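Local atomic coordinates of factor essential for expression of methicillin resistance (Staphylococcus aureus, PDB entry 1LRZ), a protein that adds glycines 2 and 3 of the pentaglycine bridge of staphylococcal peptidoglycan, taking them from glycyl-tRNA. Residues G28-K33 against T40-I45; L34-E39 against Y225-K230; K180-K185 against G341-Q346; E348-A353 against D359-Y364. One frame throughout, in Å; residues are numbered along the deposited sequence.

Contact 1 (G28-K33 against T40-I45)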
# COMPACT_ATOMS: atom_id res chain seq x y z
N GLY A 28 3.54 -4.20 16.49
CA GLY A 28 4.22 -5.16 15.65
C GLY A 28 5.56 -4.63 15.14
O GLY A 28 6.54 -5.38 15.07
N HIS A 29 5.62 -3.35 14.80
CA HIS A 29 6.88 -2.79 14.31
C HIS A 29 7.86 -2.68 15.48
O HIS A 29 9.07 -2.88 15.31
CB HIS A 29 6.67 -1.42 13.66
CG HIS A 29 7.85 -0.95 12.87
ND1 HIS A 29 8.65 0.11 13.26
CD2 HIS A 29 8.37 -1.39 11.70
CE1 HIS A 29 9.60 0.30 12.37
NE2 HIS A 29 9.46 -0.60 11.41
N TYR A 30 7.33 -2.37 16.66
CA TYR A 30 8.12 -2.25 17.89
C TYR A 30 8.82 -3.58 18.16
O TYR A 30 10.02 -3.63 18.42
CB TYR A 30 7.22 -1.91 19.08
CG TYR A 30 7.88 -1.99 20.44
CD1 TYR A 30 8.92 -1.12 20.78
CD2 TYR A 30 7.44 -2.89 21.40
CE1 TYR A 30 9.50 -1.14 22.05
CE2 TYR A 30 8.00 -2.92 22.69
CZ TYR A 30 9.03 -2.04 23.00
OH TYR A 30 9.59 -2.05 24.27
N GLU A 31 8.04 -4.66 18.10
CA GLU A 31 8.56 -6.00 18.35
C GLU A 31 9.54 -6.41 17.26
O GLU A 31 10.53 -7.09 17.52
CB GLU A 31 7.42 -7.00 18.47
CG GLU A 31 6.45 -6.62 19.57
CD GLU A 31 5.47 -7.72 19.91
OE1 GLU A 31 5.27 -8.61 19.05
OE2 GLU A 31 4.89 -7.69 21.01
N LEU A 32 9.27 -5.97 16.03
CA LEU A 32 10.16 -6.28 14.91
C LEU A 32 11.54 -5.66 15.16
O LEU A 32 12.56 -6.34 15.10
CB LEU A 32 9.59 -5.72 13.61
CG LEU A 32 10.54 -5.81 12.41
CD1 LEU A 32 10.95 -7.25 12.20
CD2 LEU A 32 9.86 -5.28 11.17
N LYS A 33 11.56 -4.35 15.43
CA LYS A 33 12.82 -3.66 15.67
C LYS A 33 13.58 -4.26 16.85
O LYS A 33 14.81 -4.39 16.80
CB LYS A 33 12.56 -2.17 15.88
CG LYS A 33 12.15 -1.43 14.62
CD LYS A 33 13.28 -1.45 13.61
CE LYS A 33 13.01 -0.55 12.42
NZ LYS A 33 14.19 -0.54 11.49
N THR A 40 15.18 0.32 21.06
CA THR A 40 13.87 0.87 20.73
C THR A 40 13.18 1.54 21.91
O THR A 40 13.15 0.99 23.02
CB THR A 40 12.96 -0.25 20.17
OG1 THR A 40 13.70 -1.00 19.19
CG2 THR A 40 11.72 0.33 19.50
N HIS A 41 12.63 2.73 21.66
CA HIS A 41 11.94 3.50 22.70
C HIS A 41 10.50 3.81 22.32
O HIS A 41 10.18 4.05 21.15
CB HIS A 41 12.63 4.84 22.94
CG HIS A 41 14.04 4.74 23.41
ND1 HIS A 41 15.05 4.17 22.66
CD2 HIS A 41 14.64 5.23 24.52
CE1 HIS A 41 16.20 4.31 23.28
NE2 HIS A 41 15.98 4.96 24.41
N LEU A 42 9.63 3.79 23.33
CA LEU A 42 8.23 4.14 23.15
C LEU A 42 8.00 5.32 24.07
O LEU A 42 7.99 5.18 25.30
CB LEU A 42 7.31 2.98 23.53
CG LEU A 42 7.39 1.70 22.70
CD1 LEU A 42 6.38 0.69 23.24
CD2 LEU A 42 7.12 2.00 21.23
N VAL A 43 7.86 6.51 23.48
CA VAL A 43 7.65 7.72 24.25
C VAL A 43 6.30 8.35 23.89
O VAL A 43 5.68 7.97 22.89
CB VAL A 43 8.80 8.74 24.01
CG1 VAL A 43 10.14 8.12 24.39
CG2 VAL A 43 8.83 9.18 22.54
N GLY A 44 5.85 9.28 24.72
CA GLY A 44 4.59 9.94 24.45
C GLY A 44 4.27 10.98 25.51
O GLY A 44 5.11 11.32 26.34
N ILE A 45 3.05 11.48 25.47
CA ILE A 45 2.59 12.46 26.43
C ILE A 45 1.27 11.96 26.99
O ILE A 45 0.44 11.40 26.26
CB ILE A 45 2.33 13.85 25.78
CG1 ILE A 45 3.63 14.43 25.22
CG2 ILE A 45 1.72 14.81 26.81
CD1 ILE A 45 3.42 15.65 24.36
O HOH W 1 11.54 -0.00 25.08
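Y30 reaches from the helix onto the side chains of T40 and L42, two residues apart on the strand and both directed at the helix. Its CG is anti to the backbone N (chi1 171°), which carries the ring off the flank of the helix and over L42. The leucine meets one face: CD1 stands 3.7 Å from the centroid of the Y30 ring, 9° off the normal, a CH-pi contact, while CD2 touches Y30 CD1 at 3.6 Å. T40 comes instead to the rim, its CG2 lying near the ring plane and 3.4 Å from Y30 CD1. The 28-33 segment runs roughly antiparallel to 40-45, their axes 152° apart; helix 27-35 leads through a short turn into strand 39-46 of the seven-stranded sheet, where that strand lies between 2-5 and 52-63. The Y30 hydroxyl is tied to strand 39-46 through a water, 2.9 Å from Y30 OH, which donates to the carbonyl O of T40. The two branches of T40 divide their work. CG2 takes the tyrosine, and OG1 packs 3.7 Å from K33 CB while hydrogen-bonding to the backbone O of Y38. Beyond CB the lysine bends at chi2 and leaves the strand, making a cation-pi contact with Y38.

Contact 2 (L34-E39 against Y225-K230)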
# COMPACT_ATOMS: atom_id res chain seq x y z
N LEU A 34 12.86 -4.61 17.92
CA LEU A 34 13.49 -5.21 19.09
C LEU A 34 14.12 -6.53 18.67
O LEU A 34 15.26 -6.83 19.03
CB LEU A 34 12.46 -5.48 20.19
CG LEU A 34 12.02 -4.27 21.04
CD1 LEU A 34 10.99 -4.71 22.07
CD2 LEU A 34 13.25 -3.67 21.73
N ALA A 35 13.38 -7.31 17.90
CA ALA A 35 13.86 -8.60 17.42
C ALA A 35 15.10 -8.44 16.56
O ALA A 35 16.01 -9.27 16.61
CB ALA A 35 12.76 -9.31 16.63
N GLU A 36 15.16 -7.38 15.77
CA GLU A 36 16.32 -7.16 14.92
C GLU A 36 17.47 -6.52 15.70
O GLU A 36 18.49 -6.16 15.12
CB GLU A 36 15.95 -6.30 13.71
CG GLU A 36 14.89 -6.96 12.82
CD GLU A 36 14.62 -6.19 11.53
OE1 GLU A 36 14.69 -4.94 11.55
OE2 GLU A 36 14.33 -6.84 10.50
N GLY A 37 17.30 -6.39 17.01
CA GLY A 37 18.37 -5.85 17.83
C GLY A 37 18.52 -4.34 17.94
O GLY A 37 19.54 -3.85 18.43
N TYR A 38 17.52 -3.59 17.49
CA TYR A 38 17.62 -2.13 17.60
C TYR A 38 17.27 -1.67 19.00
O TYR A 38 16.44 -2.27 19.68
CB TYR A 38 16.66 -1.42 16.64
CG TYR A 38 17.01 -1.52 15.18
CD1 TYR A 38 16.67 -2.64 14.44
CD2 TYR A 38 17.71 -0.50 14.55
CE1 TYR A 38 17.01 -2.75 13.10
CE2 TYR A 38 18.06 -0.59 13.21
CZ TYR A 38 17.71 -1.72 12.49
OH TYR A 38 18.06 -1.82 11.16
N GLU A 39 17.92 -0.59 19.44
CA GLU A 39 17.58 0.01 20.71
C GLU A 39 16.25 0.67 20.35
O GLU A 39 16.20 1.49 19.42
CB GLU A 39 18.60 1.08 21.10
CG GLU A 39 18.30 1.73 22.45
CD GLU A 39 19.32 2.78 22.83
OE1 GLU A 39 20.53 2.52 22.61
OE2 GLU A 39 18.93 3.85 23.35
N TYR A 225 10.80 -9.13 4.25
CA TYR A 225 9.43 -9.60 4.13
C TYR A 225 9.09 -10.67 5.15
O TYR A 225 8.01 -10.66 5.75
CB TYR A 225 9.17 -10.12 2.72
CG TYR A 225 9.22 -9.03 1.68
CD1 TYR A 225 10.28 -8.95 0.78
CD2 TYR A 225 8.22 -8.06 1.61
CE1 TYR A 225 10.35 -7.94 -0.16
CE2 TYR A 225 8.28 -7.04 0.67
CZ TYR A 225 9.35 -6.98 -0.22
OH TYR A 225 9.42 -5.98 -1.16
N TYR A 226 10.01 -11.61 5.36
CA TYR A 226 9.75 -12.66 6.32
C TYR A 226 9.47 -12.07 7.71
O TYR A 226 8.51 -12.45 8.38
CB TYR A 226 10.94 -13.62 6.38
CG TYR A 226 10.82 -14.66 7.47
CD1 TYR A 226 10.07 -15.82 7.28
CD2 TYR A 226 11.43 -14.47 8.71
CE1 TYR A 226 9.94 -16.77 8.29
CE2 TYR A 226 11.30 -15.41 9.73
CZ TYR A 226 10.56 -16.56 9.52
OH TYR A 226 10.42 -17.49 10.52
N ASN A 227 10.31 -11.13 8.14
CA ASN A 227 10.12 -10.54 9.46
C ASN A 227 8.81 -9.77 9.60
O ASN A 227 8.21 -9.77 10.67
CB ASN A 227 11.30 -9.64 9.84
CG ASN A 227 12.56 -10.43 10.16
OD1 ASN A 227 12.48 -11.59 10.58
ND2 ASN A 227 13.73 -9.80 10.00
N ARG A 228 8.37 -9.12 8.53
CA ARG A 228 7.11 -8.37 8.57
C ARG A 228 5.97 -9.37 8.78
O ARG A 228 5.08 -9.15 9.59
CB ARG A 228 6.91 -7.58 7.27
CG ARG A 228 8.02 -6.59 6.95
CD ARG A 228 8.12 -5.55 8.03
NE ARG A 228 9.15 -4.55 7.78
CZ ARG A 228 10.46 -4.79 7.78
NH1 ARG A 228 10.94 -6.01 7.98
NH2 ARG A 228 11.30 -3.78 7.62
N LEU A 229 5.99 -10.47 8.04
CA LEU A 229 4.96 -11.49 8.19
C LEU A 229 4.92 -11.96 9.63
O LEU A 229 3.85 -12.02 10.25
CB LEU A 229 5.24 -12.69 7.30
CG LEU A 229 4.84 -12.62 5.83
CD1 LEU A 229 5.07 -14.00 5.17
CD2 LEU A 229 3.37 -12.24 5.72
N LYS A 230 6.09 -12.30 10.16
CA LYS A 230 6.20 -12.81 11.53
C LYS A 230 5.75 -11.85 12.63
O LYS A 230 4.99 -12.24 13.51
CB LYS A 230 7.65 -13.23 11.78
CG LYS A 230 7.89 -13.86 13.14
CD LYS A 230 9.37 -14.17 13.31
CE LYS A 230 9.66 -14.88 14.62
NZ LYS A 230 11.14 -15.03 14.82
O HOH W 2 14.08 -5.40 8.23
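E36 and N227 face each other where the end of one helix passes the side of another, their CA atoms 8.9 Å apart. Helix 27-35 stops just before E36, and G37, with its positive phi, is the C-prime residue of a Schellman motif: G37 N bonds back to L34 O, and Y38 N to K33 O. The chain then turns toward strand 39-46. The 225-230 segment, by contrast, is regular helix throughout, with L229 N bonded to Y225 O and K230 N to Y226 O.

E36 and N227 both set out toward each other. E36 is extended beyond CG (chi2 -174°), so its carboxylate reaches the amide of N227, whose ND2 donates to E36 OE2 at 3.1 Å. The bond is rather bent, 136° at the hydrogen. It uses the anti lone pair of OE2, the one turned away from the other oxygen, and the acceptor sits 28° out of the asparagine's amide plane. R228 starts on the far side of its helix and curls back, bringing NH1 to 4.3 Å from E36 OE2, too far for a salt bridge. A water fills in between them: it donates to E36 OE2 at 2.7 Å and accepts from R228 NH1 at 3.2 Å. L32, on helix 27-35, packs against N227 and R228 beside this polar group.

One carboxylate oxygen thus takes both a direct amide bond and a water bond. The nearby arginine, its charge probably softened by the intervening water, would favour an ionised E36, and the C-terminal end of helix 27-35 is joined to helix 222-232 by a small, hydrated polar link.

Contact 3 (K180-K185 against G341-Q346)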
# COMPACT_ATOMS: atom_id res chain seq x y z
N LYS A 180 -11.60 0.42 -15.15
CA LYS A 180 -12.94 -0.15 -14.99
C LYS A 180 -13.06 -1.42 -15.84
O LYS A 180 -13.51 -2.46 -15.36
CB LYS A 180 -13.98 0.87 -15.46
CG LYS A 180 -15.43 0.47 -15.28
CD LYS A 180 -16.30 1.71 -15.46
CE LYS A 180 -17.73 1.56 -14.94
NZ LYS A 180 -18.50 2.85 -15.09
N ARG A 181 -12.64 -1.34 -17.10
CA ARG A 181 -12.73 -2.49 -17.99
C ARG A 181 -11.94 -3.69 -17.47
O ARG A 181 -12.46 -4.81 -17.43
CB ARG A 181 -12.24 -2.13 -19.40
CG ARG A 181 -12.17 -3.33 -20.34
CD ARG A 181 -11.91 -2.93 -21.80
NE ARG A 181 -11.71 -4.11 -22.65
CZ ARG A 181 -11.39 -4.06 -23.94
NH1 ARG A 181 -11.23 -5.19 -24.63
NH2 ARG A 181 -11.24 -2.89 -24.55
N ASN A 182 -10.70 -3.46 -17.07
CA ASN A 182 -9.86 -4.53 -16.56
C ASN A 182 -10.36 -5.09 -15.23
O ASN A 182 -10.26 -6.30 -14.98
CB ASN A 182 -8.41 -4.03 -16.43
CG ASN A 182 -7.69 -3.97 -17.78
OD1 ASN A 182 -6.96 -3.03 -18.08
ND2 ASN A 182 -7.92 -4.97 -18.60
N THR A 183 -10.92 -4.23 -14.39
CA THR A 183 -11.46 -4.68 -13.11
C THR A 183 -12.68 -5.57 -13.36
O THR A 183 -12.81 -6.64 -12.77
CB THR A 183 -11.82 -3.47 -12.20
OG1 THR A 183 -10.62 -2.77 -11.85
CG2 THR A 183 -12.51 -3.93 -10.92
N LYS A 184 -13.56 -5.14 -14.26
CA LYS A 184 -14.74 -5.95 -14.59
C LYS A 184 -14.24 -7.28 -15.17
O LYS A 184 -14.80 -8.33 -14.88
CB LYS A 184 -15.63 -5.26 -15.63
CG LYS A 184 -16.44 -4.06 -15.10
CD LYS A 184 -17.32 -3.46 -16.20
CE LYS A 184 -18.31 -4.49 -16.75
NZ LYS A 184 -19.33 -3.91 -17.70
N LYS A 185 -13.19 -7.22 -15.98
CA LYS A 185 -12.65 -8.43 -16.59
C LYS A 185 -12.26 -9.51 -15.58
O LYS A 185 -12.70 -10.66 -15.69
CB LYS A 185 -11.43 -8.13 -17.47
CG LYS A 185 -10.91 -9.39 -18.15
CD LYS A 185 -9.45 -9.29 -18.56
CE LYS A 185 -9.22 -8.29 -19.67
NZ LYS A 185 -7.80 -8.31 -20.12
N GLY A 341 -4.12 -9.99 -13.57
CA GLY A 341 -3.90 -10.36 -12.18
C GLY A 341 -3.70 -9.14 -11.30
O GLY A 341 -4.12 -9.11 -10.14
N SER A 342 -3.05 -8.12 -11.86
CA SER A 342 -2.77 -6.89 -11.13
C SER A 342 -4.05 -6.24 -10.61
O SER A 342 -4.11 -5.75 -9.47
CB SER A 342 -2.04 -5.91 -12.05
OG SER A 342 -1.62 -4.78 -11.32
N TYR A 343 -5.06 -6.20 -11.47
CA TYR A 343 -6.34 -5.62 -11.15
C TYR A 343 -7.08 -6.45 -10.11
O TYR A 343 -7.81 -5.91 -9.28
CB TYR A 343 -7.17 -5.48 -12.42
CG TYR A 343 -6.56 -4.49 -13.39
CD1 TYR A 343 -6.79 -3.13 -13.25
CD2 TYR A 343 -5.73 -4.91 -14.44
CE1 TYR A 343 -6.21 -2.20 -14.10
CE2 TYR A 343 -5.13 -3.98 -15.31
CZ TYR A 343 -5.39 -2.62 -15.13
OH TYR A 343 -4.86 -1.68 -15.98
N ALA A 344 -6.87 -7.77 -10.15
CA ALA A 344 -7.52 -8.69 -9.20
C ALA A 344 -6.95 -8.44 -7.81
O ALA A 344 -7.70 -8.35 -6.83
CB ALA A 344 -7.27 -10.15 -9.62
N VAL A 345 -5.62 -8.32 -7.72
CA VAL A 345 -4.97 -8.06 -6.44
C VAL A 345 -5.46 -6.73 -5.83
O VAL A 345 -5.85 -6.69 -4.66
CB VAL A 345 -3.43 -8.00 -6.59
CG1 VAL A 345 -2.79 -7.50 -5.28
CG2 VAL A 345 -2.89 -9.40 -6.92
N GLN A 346 -5.46 -5.66 -6.62
CA GLN A 346 -5.90 -4.37 -6.12
C GLN A 346 -7.38 -4.42 -5.72
O GLN A 346 -7.76 -3.89 -4.66
CB GLN A 346 -5.71 -3.27 -7.18
CG GLN A 346 -4.23 -2.94 -7.54
CD GLN A 346 -3.40 -2.59 -6.32
OE1 GLN A 346 -3.84 -1.82 -5.45
NE2 GLN A 346 -2.20 -3.13 -6.25
O HOH W 3 -8.71 -3.36 -9.79
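N182 is the first residue of helix 177-187 to meet the other helix in this contact, and it does so by laying its side chain over the Y343 ring. CB sits almost directly above the middle of that ring, 3.3 Å from the Y343 centroid and 6° off the normal, so its hydrogens form a close CH-pi contact. With CG anti to the carbonyl carbon (chi1 -77°), the amide runs on over the ring toward the phenol end, its plane tilted 35° from that of the ring. This carries OD1 to 3.4 Å from Y343 CZ, and to 3.3 Å from the Y343 hydroxyl oxygen.

T183, next in sequence, crosses the tyrosine at about a right angle, with OG1 4.1 Å from Y343 CD1. The backbones come closest here, 5.6 Å between the CA atoms of T183 and Y343. T183 OG1 is hydrogen-bonded to the backbone O of R179, one turn earlier, and also accepts from a water at 2.9 Å. The same water donates to the carbonyl O of Y343 at 2.8 Å, bridging the helices beside the ring and lying in its plane.

F382, of helix 377-384, also meets the Y343 ring. The contact is a helix-helix packing at the first turns of 341-355, the helix of a beta-alpha-beta unit whose V345 rests on strands 236-244 and 310-320 of the nine-stranded sheet.

Contact 4 (E348-A353 against D359-Y364)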
# COMPACT_ATOMS: atom_id res chain seq x y z
N GLU A 348 -9.15 -6.90 -4.65
CA GLU A 348 -9.34 -7.67 -3.42
C GLU A 348 -9.07 -6.79 -2.19
O GLU A 348 -9.85 -6.80 -1.24
CB GLU A 348 -8.39 -8.88 -3.40
CG GLU A 348 -8.37 -9.67 -2.07
CD GLU A 348 -9.58 -10.57 -1.88
OE1 GLU A 348 -9.98 -11.26 -2.85
OE2 GLU A 348 -10.14 -10.61 -0.76
N MET A 349 -7.99 -6.03 -2.22
CA MET A 349 -7.63 -5.22 -1.07
C MET A 349 -8.45 -3.93 -0.92
O MET A 349 -8.67 -3.47 0.20
CB MET A 349 -6.13 -4.97 -1.08
CG MET A 349 -5.32 -6.29 -0.97
SD MET A 349 -5.81 -7.42 0.40
CE MET A 349 -5.65 -6.36 1.71
N ILE A 350 -8.90 -3.36 -2.03
CA ILE A 350 -9.75 -2.18 -1.95
C ILE A 350 -11.05 -2.65 -1.27
O ILE A 350 -11.61 -1.96 -0.42
CB ILE A 350 -10.09 -1.63 -3.36
CG1 ILE A 350 -8.88 -0.89 -3.93
CG2 ILE A 350 -11.32 -0.74 -3.29
CD1 ILE A 350 -9.06 -0.44 -5.37
N ASN A 351 -11.52 -3.84 -1.65
CA ASN A 351 -12.74 -4.39 -1.06
C ASN A 351 -12.53 -4.77 0.40
O ASN A 351 -13.47 -4.65 1.21
CB ASN A 351 -13.24 -5.59 -1.86
CG ASN A 351 -14.23 -5.17 -2.94
OD1 ASN A 351 -15.37 -4.81 -2.64
ND2 ASN A 351 -13.78 -5.18 -4.20
N TYR A 352 -11.32 -5.21 0.73
CA TYR A 352 -11.01 -5.55 2.11
C TYR A 352 -11.30 -4.29 2.94
O TYR A 352 -12.03 -4.34 3.94
CB TYR A 352 -9.54 -5.94 2.24
CG TYR A 352 -9.13 -6.28 3.66
CD1 TYR A 352 -8.86 -7.61 4.04
CD2 TYR A 352 -9.02 -5.28 4.64
CE1 TYR A 352 -8.49 -7.93 5.35
CE2 TYR A 352 -8.65 -5.59 5.96
CZ TYR A 352 -8.39 -6.91 6.30
OH TYR A 352 -8.03 -7.23 7.59
N ALA A 353 -10.72 -3.17 2.52
CA ALA A 353 -10.90 -1.89 3.23
C ALA A 353 -12.38 -1.48 3.33
O ALA A 353 -12.84 -1.07 4.40
CB ALA A 353 -10.10 -0.79 2.53
N ASP A 359 -11.20 3.52 5.79
CA ASP A 359 -11.58 4.54 4.82
C ASP A 359 -10.49 5.14 3.93
O ASP A 359 -10.72 6.15 3.26
CB ASP A 359 -12.29 5.68 5.54
CG ASP A 359 -13.48 5.20 6.36
OD1 ASP A 359 -14.26 4.38 5.83
OD2 ASP A 359 -13.63 5.65 7.51
N ARG A 360 -9.32 4.52 3.92
CA ARG A 360 -8.22 5.04 3.12
C ARG A 360 -7.44 3.90 2.49
O ARG A 360 -7.05 2.96 3.17
CB ARG A 360 -7.33 5.88 4.02
CG ARG A 360 -6.02 6.37 3.40
CD ARG A 360 -5.40 7.39 4.36
NE ARG A 360 -3.97 7.61 4.15
CZ ARG A 360 -3.42 8.79 3.89
NH1 ARG A 360 -4.18 9.88 3.79
NH2 ARG A 360 -2.10 8.89 3.79
N TYR A 361 -7.21 3.99 1.18
CA TYR A 361 -6.47 2.97 0.46
C TYR A 361 -5.25 3.67 -0.13
O TYR A 361 -5.37 4.50 -1.04
CB TYR A 361 -7.34 2.37 -0.64
CG TYR A 361 -6.72 1.17 -1.31
CD1 TYR A 361 -6.82 -0.10 -0.74
CD2 TYR A 361 -6.04 1.30 -2.52
CE1 TYR A 361 -6.24 -1.21 -1.36
CE2 TYR A 361 -5.46 0.20 -3.14
CZ TYR A 361 -5.56 -1.05 -2.56
OH TYR A 361 -4.99 -2.12 -3.19
N ASN A 362 -4.08 3.34 0.40
CA ASN A 362 -2.84 3.97 -0.00
C ASN A 362 -2.03 3.18 -1.04
O ASN A 362 -1.42 2.17 -0.69
CB ASN A 362 -2.00 4.18 1.27
CG ASN A 362 -1.00 5.30 1.13
OD1 ASN A 362 -0.57 5.62 0.03
ND2 ASN A 362 -0.61 5.90 2.26
N PHE A 363 -2.02 3.65 -2.29
CA PHE A 363 -1.24 2.99 -3.35
C PHE A 363 0.24 3.24 -3.05
O PHE A 363 1.13 2.72 -3.72
CB PHE A 363 -1.61 3.55 -4.73
CG PHE A 363 -2.90 3.01 -5.27
CD1 PHE A 363 -4.07 3.77 -5.21
CD2 PHE A 363 -2.95 1.73 -5.84
CE1 PHE A 363 -5.28 3.26 -5.71
CE2 PHE A 363 -4.17 1.22 -6.34
CZ PHE A 363 -5.33 1.98 -6.27
N TYR A 364 0.46 4.07 -2.04
CA TYR A 364 1.78 4.43 -1.55
C TYR A 364 2.71 5.25 -2.47
O TYR A 364 2.25 6.08 -3.25
CB TYR A 364 2.52 3.17 -1.03
CG TYR A 364 3.27 3.40 0.27
CD1 TYR A 364 2.65 4.05 1.35
CD2 TYR A 364 4.60 2.98 0.43
CE1 TYR A 364 3.32 4.26 2.55
CE2 TYR A 364 5.28 3.20 1.63
CZ TYR A 364 4.64 3.84 2.69
OH TYR A 364 5.29 4.06 3.88
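The Y361 ring carries I350 on one face, with CG1 3.5 Å from the Y361 centroid and 8° off the normal, a CH-pi contact set over the middle of the ring. In the ring's plane lie M349 CB and, from its own strand, F363 CE1. The F363 ring presents a face to Y361: Y361 CE2 stands 3.5 Å above its plane, offset toward the rim, so one tyrosine edge overlies a second aromatic ring.

Y361 points at the helix, and its CG is anti to the backbone N (chi1 -172°), sending the ring alongside the turn that contains M349 and I350. The contact reaches the helix backbone itself: Y361 CE1 is 3.5 Å from I350 N and equally far from M349 C. I350 crosses the tyrosine at about a right angle, touching Y361 CZ with CG1 at 3.6 Å. M349 offers its CB, 3.8 Å from Y361 CE1, and then folds away through bends at chi2 and chi3. The joined elements belong to the beta-alpha-beta unit of strand 325-332, helix 341-355 and strand 360-365. Farther along the strand, F363 and Y364 together face S159 in a classic beta bulge.

Across these two segments there is no hydrogen bond, and cohesion comes from CH-pi and apolar contact. The one polar group of the buried tyrosine side chain is nevertheless provided for, since Y361 OH is hydrogen-bonded to Q346 OE1, on helix 341-355 one turn before I350. That bond anchors the hydroxyl end of the ring, and I350 packs on its face.

In the fold
Along the chain, contacts 1 and 2 cross: both use helix 27-35, their centres are about 12 Å apart, and they touch directly. Contact 2 also crosses contact 3, whereas contact 4 opens after contact 3 has closed. Contacts 3 and 4 share helix 341-355, centres about 14 Å apart, and touch as well. Contacts 1 and 3 lie about 37 Å apart, centre to centre, on opposite sides of the chain's centre. Contact 1 lies on the seven-stranded sheet and contact 4 on the nine-stranded one; contact 2 joins helix 27-35, near the N-terminus, to helix 222-232, which packs on the second sheet, and so ties the two sheet regions together across a long sequence separation.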